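Side-chain contacts in acetylene hydratase (Pelobacter acetylenicus, PDB 2E7Z), which catalyses the hydration of acetylene to acetaldehyde, using a tungsten-bis(molybdopterin guanine dinucleotide) cofactor and a [4Fe-4S] cluster: residues 62-67 with 84-89; 338-343 with 360-365; 371-374 with 378-381. All coordinates share one frame; numbering follows the deposited sequence.

Interaction 1: residues 62-67 with 84-89; sequences PLKNVG and LDEIAE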
# COMPACT_ATOMS: atom_id res chain seq x y z
N PRO A 62 -15.70 21.53 9.33
CA PRO A 62 -15.90 21.52 7.88
C PRO A 62 -15.61 22.89 7.25
O PRO A 62 -16.01 23.93 7.79
CB PRO A 62 -17.38 21.18 7.74
CG PRO A 62 -17.70 20.36 8.96
CD PRO A 62 -16.90 21.05 10.05
N LEU A 63 -14.92 22.85 6.11
CA LEU A 63 -14.65 24.07 5.34
C LEU A 63 -15.26 23.96 3.96
O LEU A 63 -15.13 22.94 3.30
CB LEU A 63 -13.15 24.31 5.21
CG LEU A 63 -12.35 24.50 6.48
CD1 LEU A 63 -10.88 24.42 6.18
CD2 LEU A 63 -12.70 25.87 7.10
N LYS A 64 -15.93 25.00 3.51
CA LYS A 64 -16.45 25.11 2.17
C LYS A 64 -15.59 26.07 1.36
O LYS A 64 -15.24 27.17 1.83
CB LYS A 64 -17.88 25.63 2.22
CG LYS A 64 -18.49 25.88 0.87
CD LYS A 64 -19.93 26.31 0.94
CE LYS A 64 -20.46 26.53 -0.46
NZ LYS A 64 -21.89 26.91 -0.44
N ASN A 65 -15.24 25.69 0.16
CA ASN A 65 -14.53 26.60 -0.70
C ASN A 65 -15.52 27.60 -1.27
O ASN A 65 -16.53 27.23 -1.89
CB ASN A 65 -13.83 25.84 -1.82
CG ASN A 65 -12.86 26.71 -2.53
OD1 ASN A 65 -13.26 27.64 -3.24
ND2 ASN A 65 -11.57 26.46 -2.32
N VAL A 66 -15.25 28.88 -1.01
CA VAL A 66 -16.11 29.96 -1.49
C VAL A 66 -15.38 30.83 -2.49
O VAL A 66 -15.72 32.00 -2.68
CB VAL A 66 -16.71 30.78 -0.29
CG1 VAL A 66 -17.70 29.88 0.48
CG2 VAL A 66 -15.61 31.34 0.61
N GLY A 67 -14.34 30.28 -3.10
CA GLY A 67 -13.65 30.95 -4.21
C GLY A 67 -14.43 30.76 -5.50
O GLY A 67 -15.49 30.12 -5.53
N LEU A 84 -22.95 18.34 4.42
CA LEU A 84 -23.51 17.10 3.92
C LEU A 84 -24.72 17.37 3.02
O LEU A 84 -24.91 16.68 2.01
CB LEU A 84 -23.89 16.21 5.11
CG LEU A 84 -22.72 15.66 5.93
CD1 LEU A 84 -23.15 15.47 7.40
CD2 LEU A 84 -22.23 14.39 5.33
N ASP A 85 -25.56 18.35 3.38
CA ASP A 85 -26.69 18.69 2.54
C ASP A 85 -26.21 19.11 1.15
O ASP A 85 -26.75 18.65 0.13
CB ASP A 85 -27.49 19.84 3.13
CG ASP A 85 -28.39 19.42 4.29
OD1 ASP A 85 -28.50 18.20 4.59
OD2 ASP A 85 -29.00 20.34 4.89
N GLU A 86 -25.19 19.97 1.11
CA GLU A 86 -24.70 20.48 -0.16
C GLU A 86 -23.98 19.42 -0.98
O GLU A 86 -24.14 19.35 -2.19
CB GLU A 86 -23.80 21.70 0.06
CG GLU A 86 -24.60 22.88 0.60
CD GLU A 86 -23.78 24.15 0.82
OE1 GLU A 86 -22.60 24.20 0.39
OE2 GLU A 86 -24.30 25.12 1.43
N ILE A 87 -23.19 18.60 -0.30
CA ILE A 87 -22.49 17.50 -0.97
C ILE A 87 -23.51 16.56 -1.62
O ILE A 87 -23.39 16.20 -2.80
CB ILE A 87 -21.55 16.79 0.01
CG1 ILE A 87 -20.35 17.69 0.32
CG2 ILE A 87 -21.05 15.48 -0.57
CD1 ILE A 87 -19.57 17.26 1.57
N ALA A 88 -24.57 16.19 -0.87
CA ALA A 88 -25.59 15.29 -1.39
C ALA A 88 -26.34 15.91 -2.57
O ALA A 88 -26.57 15.26 -3.60
CB ALA A 88 -26.57 14.88 -0.29
N GLU A 89 -26.70 17.19 -2.43
CA GLU A 89 -27.40 17.87 -3.50
C GLU A 89 -26.57 17.88 -4.79
O GLU A 89 -27.08 17.59 -5.87
CB GLU A 89 -27.74 19.31 -3.10
CG GLU A 89 -28.41 20.12 -4.21
CD GLU A 89 -28.52 21.60 -3.87
OE1 GLU A 89 -27.85 22.07 -2.91
OE2 GLU A 89 -29.26 22.30 -4.59
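Lys64, on strand 63-65, reaches across to Glu86 on helix 80-98, and the two side chains cross at about a right angle. Their salt bridge runs from Lys64 NZ to Glu86 OE1 at 2.9 Å. The ammonium meets this oxygen on its syn side, 30° out of the carboxylate plane, while Glu86 OE2 stays farther from Lys64 NZ, at 3.5 Å. The CA atoms of Lys64 and Glu86 are 9.7 Å apart, a distance suited to two long side chains, and Lys64 covers most of it fully stretched, with CG opposite the backbone N (chi1 176°).

Both carboxylate oxygens have further partners. OE1 also hydrogen-bonds Tyr452 OH, from the neighbouring strand, and OE2 accepts from Gln82 NE2, one helical turn earlier. These bonds fix the rotation of the carboxylate, and Tyr452 also packs against Lys64.

Next along the strand, Asn65 serves its own backbone. Its OD1 accepts from Gly67 N at 2.9 Å, an Asx turn, while its ND2 donates to Glu72 O. Asparagine suits the place because its amide can accept and donate at once.

Lys64 and Glu86 thus form a surface salt bridge tying a sheet to a flanking helix: strand 63-65 lies between antiparallel strands 75-77 and 452-455 of the mixed sheet. Separately, the Asx turn starts the loop of the hairpin 63-65/75-77.

Interaction 2: residues 338-343 with 360-365; sequences QMHEAL and LTYTGM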
# COMPACT_ATOMS: atom_id res chain seq x y z
N GLN A 338 -19.74 -4.95 2.66
CA GLN A 338 -19.54 -4.16 1.43
C GLN A 338 -20.60 -4.40 0.34
O GLN A 338 -20.74 -3.56 -0.54
CB GLN A 338 -18.15 -4.41 0.86
CG GLN A 338 -17.05 -3.88 1.75
CD GLN A 338 -15.66 -4.15 1.23
OE1 GLN A 338 -15.43 -5.21 0.62
NE2 GLN A 338 -14.70 -3.22 1.48
N MET A 339 -21.32 -5.54 0.36
CA MET A 339 -22.45 -5.78 -0.56
C MET A 339 -22.04 -5.61 -2.00
O MET A 339 -22.76 -4.99 -2.79
CB MET A 339 -23.61 -4.83 -0.24
CG MET A 339 -24.32 -5.22 1.01
SD MET A 339 -25.73 -4.14 1.40
CE MET A 339 -26.72 -4.22 -0.11
N HIS A 340 -20.90 -6.21 -2.37
CA HIS A 340 -20.51 -6.28 -3.78
C HIS A 340 -21.55 -6.95 -4.68
O HIS A 340 -21.67 -6.59 -5.84
CB HIS A 340 -19.18 -7.00 -3.93
CG HIS A 340 -18.06 -6.29 -3.23
ND1 HIS A 340 -17.54 -5.10 -3.70
CD2 HIS A 340 -17.39 -6.59 -2.10
CE1 HIS A 340 -16.58 -4.70 -2.87
NE2 HIS A 340 -16.46 -5.59 -1.90
N GLU A 341 -22.31 -7.87 -4.12
CA GLU A 341 -23.28 -8.52 -5.00
C GLU A 341 -24.37 -7.55 -5.44
O GLU A 341 -24.89 -7.71 -6.55
CB GLU A 341 -23.84 -9.82 -4.43
CG GLU A 341 -24.71 -10.57 -5.42
CD GLU A 341 -23.92 -11.22 -6.54
OE1 GLU A 341 -23.09 -12.10 -6.24
OE2 GLU A 341 -24.17 -10.90 -7.72
N ALA A 342 -24.66 -6.53 -4.64
CA ALA A 342 -25.66 -5.54 -4.98
C ALA A 342 -25.32 -4.67 -6.17
O ALA A 342 -26.23 -4.13 -6.79
CB ALA A 342 -25.99 -4.67 -3.79
N LEU A 343 -24.03 -4.48 -6.46
CA LEU A 343 -23.65 -3.65 -7.60
C LEU A 343 -23.96 -4.40 -8.89
O LEU A 343 -23.46 -5.51 -9.10
CB LEU A 343 -22.17 -3.36 -7.57
CG LEU A 343 -21.60 -2.43 -8.64
CD1 LEU A 343 -22.20 -1.04 -8.52
CD2 LEU A 343 -20.11 -2.38 -8.51
N LEU A 360 -7.09 -6.31 -11.86
CA LEU A 360 -7.49 -6.01 -10.49
C LEU A 360 -8.93 -5.51 -10.33
O LEU A 360 -9.40 -5.23 -9.21
CB LEU A 360 -6.47 -5.04 -9.87
CG LEU A 360 -5.05 -5.63 -9.66
CD1 LEU A 360 -4.02 -4.56 -9.32
CD2 LEU A 360 -5.04 -6.82 -8.64
N THR A 361 -9.64 -5.41 -11.46
CA THR A 361 -11.05 -5.06 -11.48
C THR A 361 -11.93 -6.23 -11.10
O THR A 361 -11.47 -7.38 -11.06
CB THR A 361 -11.52 -4.52 -12.84
OG1 THR A 361 -11.55 -5.62 -13.79
CG2 THR A 361 -10.63 -3.37 -13.35
N TYR A 362 -13.21 -5.95 -10.86
CA TYR A 362 -14.19 -7.05 -10.73
C TYR A 362 -14.06 -8.06 -11.86
O TYR A 362 -14.14 -9.28 -11.62
CB TYR A 362 -15.61 -6.54 -10.77
CG TYR A 362 -16.06 -5.80 -9.54
CD1 TYR A 362 -16.39 -6.50 -8.38
CD2 TYR A 362 -16.21 -4.41 -9.55
CE1 TYR A 362 -16.84 -5.83 -7.24
CE2 TYR A 362 -16.64 -3.71 -8.40
CZ TYR A 362 -16.96 -4.43 -7.27
OH TYR A 362 -17.43 -3.80 -6.15
N THR A 363 -13.90 -7.57 -13.08
CA THR A 363 -13.88 -8.50 -14.23
C THR A 363 -12.64 -9.39 -14.17
O THR A 363 -12.72 -10.61 -14.36
CB THR A 363 -13.87 -7.72 -15.55
OG1 THR A 363 -15.12 -7.05 -15.67
CG2 THR A 363 -13.63 -8.65 -16.75
N GLY A 364 -11.48 -8.80 -13.93
CA GLY A 364 -10.25 -9.58 -13.86
C GLY A 364 -10.21 -10.60 -12.74
O GLY A 364 -9.60 -11.67 -12.88
N MET A 365 -10.87 -10.30 -11.63
CA MET A 365 -10.86 -11.16 -10.46
C MET A 365 -12.02 -12.18 -10.51
O MET A 365 -12.12 -13.06 -9.64
CB MET A 365 -10.93 -10.29 -9.18
CG MET A 365 -9.77 -9.29 -9.04
SD MET A 365 -8.20 -10.13 -8.78
CE MET A 365 -8.39 -10.55 -7.04
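His340 and Tyr362 meet through one polar bond: His340 ND1 and Tyr362 OH lie 2.8 Å apart, with an angle of 150° at the hydrogen. The hydroxyl sits at the edge of the imidazole, near its plane, and ND1 lies in the plane of the phenol ring. On the far side of the imidazole, His340 NE2 donates to Gln338 OE1 at 2.7 Å, reaching that oxygen from above the carbonyl plane. Both ring nitrogens of this buried histidine are therefore engaged.

Among the aromatic contacts, the His340 and Tyr362 rings are turned at 65° to each other, their centroids 5.7 Å apart, an oblique pairing. Phe387 joins them, edge-to-face with His340 and nearly parallel to Tyr362, while Lys348 makes a cation-pi contact with Tyr362.

The apolar share falls to Leu343, whose CD2 packs against Tyr362 CE2 at 3.7 Å. Its CG is swung opposite the backbone N (chi1 -176°), which carries the branched end to the phenol.

Histidine and tyrosine suit this interior because each combines a flat apolar surface with polar edge atoms. The chain from Tyr362 through His340 to Gln338 implies that bonds at both nitrogens set the rotation of the imidazole.

Interaction 3: residues 371-374 with 378-381; sequences PSER and VKYF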
# COMPACT_ATOMS: atom_id res chain seq x y z
N PRO A 371 -14.54 -20.04 -6.45
CA PRO A 371 -13.54 -20.58 -5.53
C PRO A 371 -13.55 -19.92 -4.15
O PRO A 371 -13.42 -20.59 -3.13
CB PRO A 371 -12.23 -20.32 -6.26
CG PRO A 371 -12.62 -20.33 -7.73
CD PRO A 371 -13.95 -19.66 -7.75
N SER A 372 -13.70 -18.59 -4.12
CA SER A 372 -13.81 -17.85 -2.86
C SER A 372 -15.08 -18.22 -2.06
O SER A 372 -15.03 -18.33 -0.82
CB SER A 372 -13.73 -16.34 -3.11
OG SER A 372 -12.47 -16.00 -3.66
N GLU A 373 -16.21 -18.36 -2.74
CA GLU A 373 -17.45 -18.81 -2.10
C GLU A 373 -17.22 -20.18 -1.48
O GLU A 373 -17.68 -20.48 -0.39
CB GLU A 373 -18.61 -18.88 -3.11
CG GLU A 373 -19.99 -19.17 -2.49
CD GLU A 373 -21.18 -18.93 -3.43
OE1 GLU A 373 -21.23 -17.88 -4.11
OE2 GLU A 373 -22.07 -19.82 -3.48
N ARG A 374 -16.50 -21.02 -2.22
CA ARG A 374 -16.31 -22.41 -1.82
C ARG A 374 -15.45 -22.50 -0.56
O ARG A 374 -15.80 -23.21 0.40
CB ARG A 374 -15.69 -23.21 -2.98
CG ARG A 374 -15.43 -24.70 -2.66
CD ARG A 374 -14.66 -25.38 -3.80
NE ARG A 374 -13.23 -25.04 -3.91
CZ ARG A 374 -12.28 -25.53 -3.11
NH1 ARG A 374 -12.60 -26.37 -2.13
NH2 ARG A 374 -11.00 -25.20 -3.29
N VAL A 378 -17.41 -16.49 1.01
CA VAL A 378 -17.56 -15.10 0.59
C VAL A 378 -17.23 -15.06 -0.89
O VAL A 378 -16.09 -15.27 -1.27
CB VAL A 378 -16.62 -14.16 1.39
CG1 VAL A 378 -16.63 -12.80 0.80
CG2 VAL A 378 -17.08 -14.09 2.84
N LYS A 379 -18.24 -14.79 -1.71
CA LYS A 379 -18.07 -14.77 -3.16
C LYS A 379 -17.12 -13.66 -3.59
O LYS A 379 -16.25 -13.87 -4.43
CB LYS A 379 -19.42 -14.57 -3.85
CG LYS A 379 -19.30 -14.44 -5.36
CD LYS A 379 -20.67 -14.43 -6.00
CE LYS A 379 -20.56 -14.09 -7.46
NZ LYS A 379 -21.90 -14.06 -8.07
N TYR A 380 -17.31 -12.47 -3.01
CA TYR A 380 -16.46 -11.32 -3.29
C TYR A 380 -15.55 -11.09 -2.08
O TYR A 380 -15.89 -10.33 -1.19
CB TYR A 380 -17.30 -10.07 -3.57
CG TYR A 380 -18.11 -10.18 -4.84
CD1 TYR A 380 -17.53 -9.95 -6.08
CD2 TYR A 380 -19.46 -10.55 -4.79
CE1 TYR A 380 -18.26 -10.02 -7.23
CE2 TYR A 380 -20.21 -10.66 -5.96
CZ TYR A 380 -19.59 -10.39 -7.18
OH TYR A 380 -20.26 -10.44 -8.36
N PHE A 381 -14.40 -11.75 -2.06
CA PHE A 381 -13.49 -11.74 -0.93
C PHE A 381 -12.64 -10.52 -1.15
O PHE A 381 -11.77 -10.49 -2.01
CB PHE A 381 -12.69 -13.05 -0.94
CG PHE A 381 -11.57 -13.13 0.07
CD1 PHE A 381 -11.57 -12.39 1.24
CD2 PHE A 381 -10.52 -14.03 -0.15
CE1 PHE A 381 -10.52 -12.52 2.15
CE2 PHE A 381 -9.47 -14.17 0.76
CZ PHE A 381 -9.48 -13.41 1.92
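Ser372 OG, which rests 4.0 Å from Phe381 CB, is held mainly from outside this contact: it hydrogen-bonds Leu368 O, one turn back along its own helix, and has a weak bond with Arg147 NH2. The torsion that places OG beside the backbone N and opposite the carbonyl carbon (chi1 -63°) lets it turn back to Leu368 O. A small serine suits this buried spot, since its hydroxyl finds a partner within the helix while its methylene can lie close against the following chain.

That methylene carries much of the contact. Ser372 CB lies 3.2 Å from Val378 O and 3.8 Å from Lys379 O, so the returning backbone presents two carbonyl oxygens to it. Ser372 O and Val378 O, both acceptors, approach to 3.3 Å. The hydroxyl also lies at the edge of the Phe381 ring, which leads away from 371-374 and meets that of Tyr376.

Farther out, Glu373 and Lys379 run past each other. In the conformer given, one of two, Glu373 OE1 lies 3.8 Å from Lys379 CB, alongside the aliphatic chain. The charged ends do not meet: Glu373 OE1 and Lys379 NZ are 5.5 Å apart. Lysine works here as an extended arm whose ammonium bridges to Glu341, in the given conformer of that residue, while its CG lies over a face of the Tyr380 ring, 3.8 Å above the plane.

No hydrogen bond joins 371-374 to 378-381. The chemistry implies tight backbone-to-side-chain packing, with the polar ends of Ser372 and Lys379 satisfied by neighbours and probably no more than a weak attraction between Glu373 and Lys379 in this conformer.

In the fold
Interactions 2 and 3 are neighbours, their centres about 11 Å apart, and they touch directly. Glu341 OE1 of 338-343 forms a salt bridge with Lys379 NZ of 378-381 at 2.9 Å, in the given one of two glutamate conformers, and His340 CB packs on Tyr380 CG at 3.5 Å. Tyr380 thus lies against His340 and also near Tyr362, joining the two contacts. Interaction 1 stands apart, its centre about 30 Å from that of interaction 2 and 39 Å from that of interaction 3. Interaction 2 comes nearer the cofactor, the His340 side chain lying about 12 Å from that of cofactor-binding Glu109; interactions 1 and 3 lie away from the known sites.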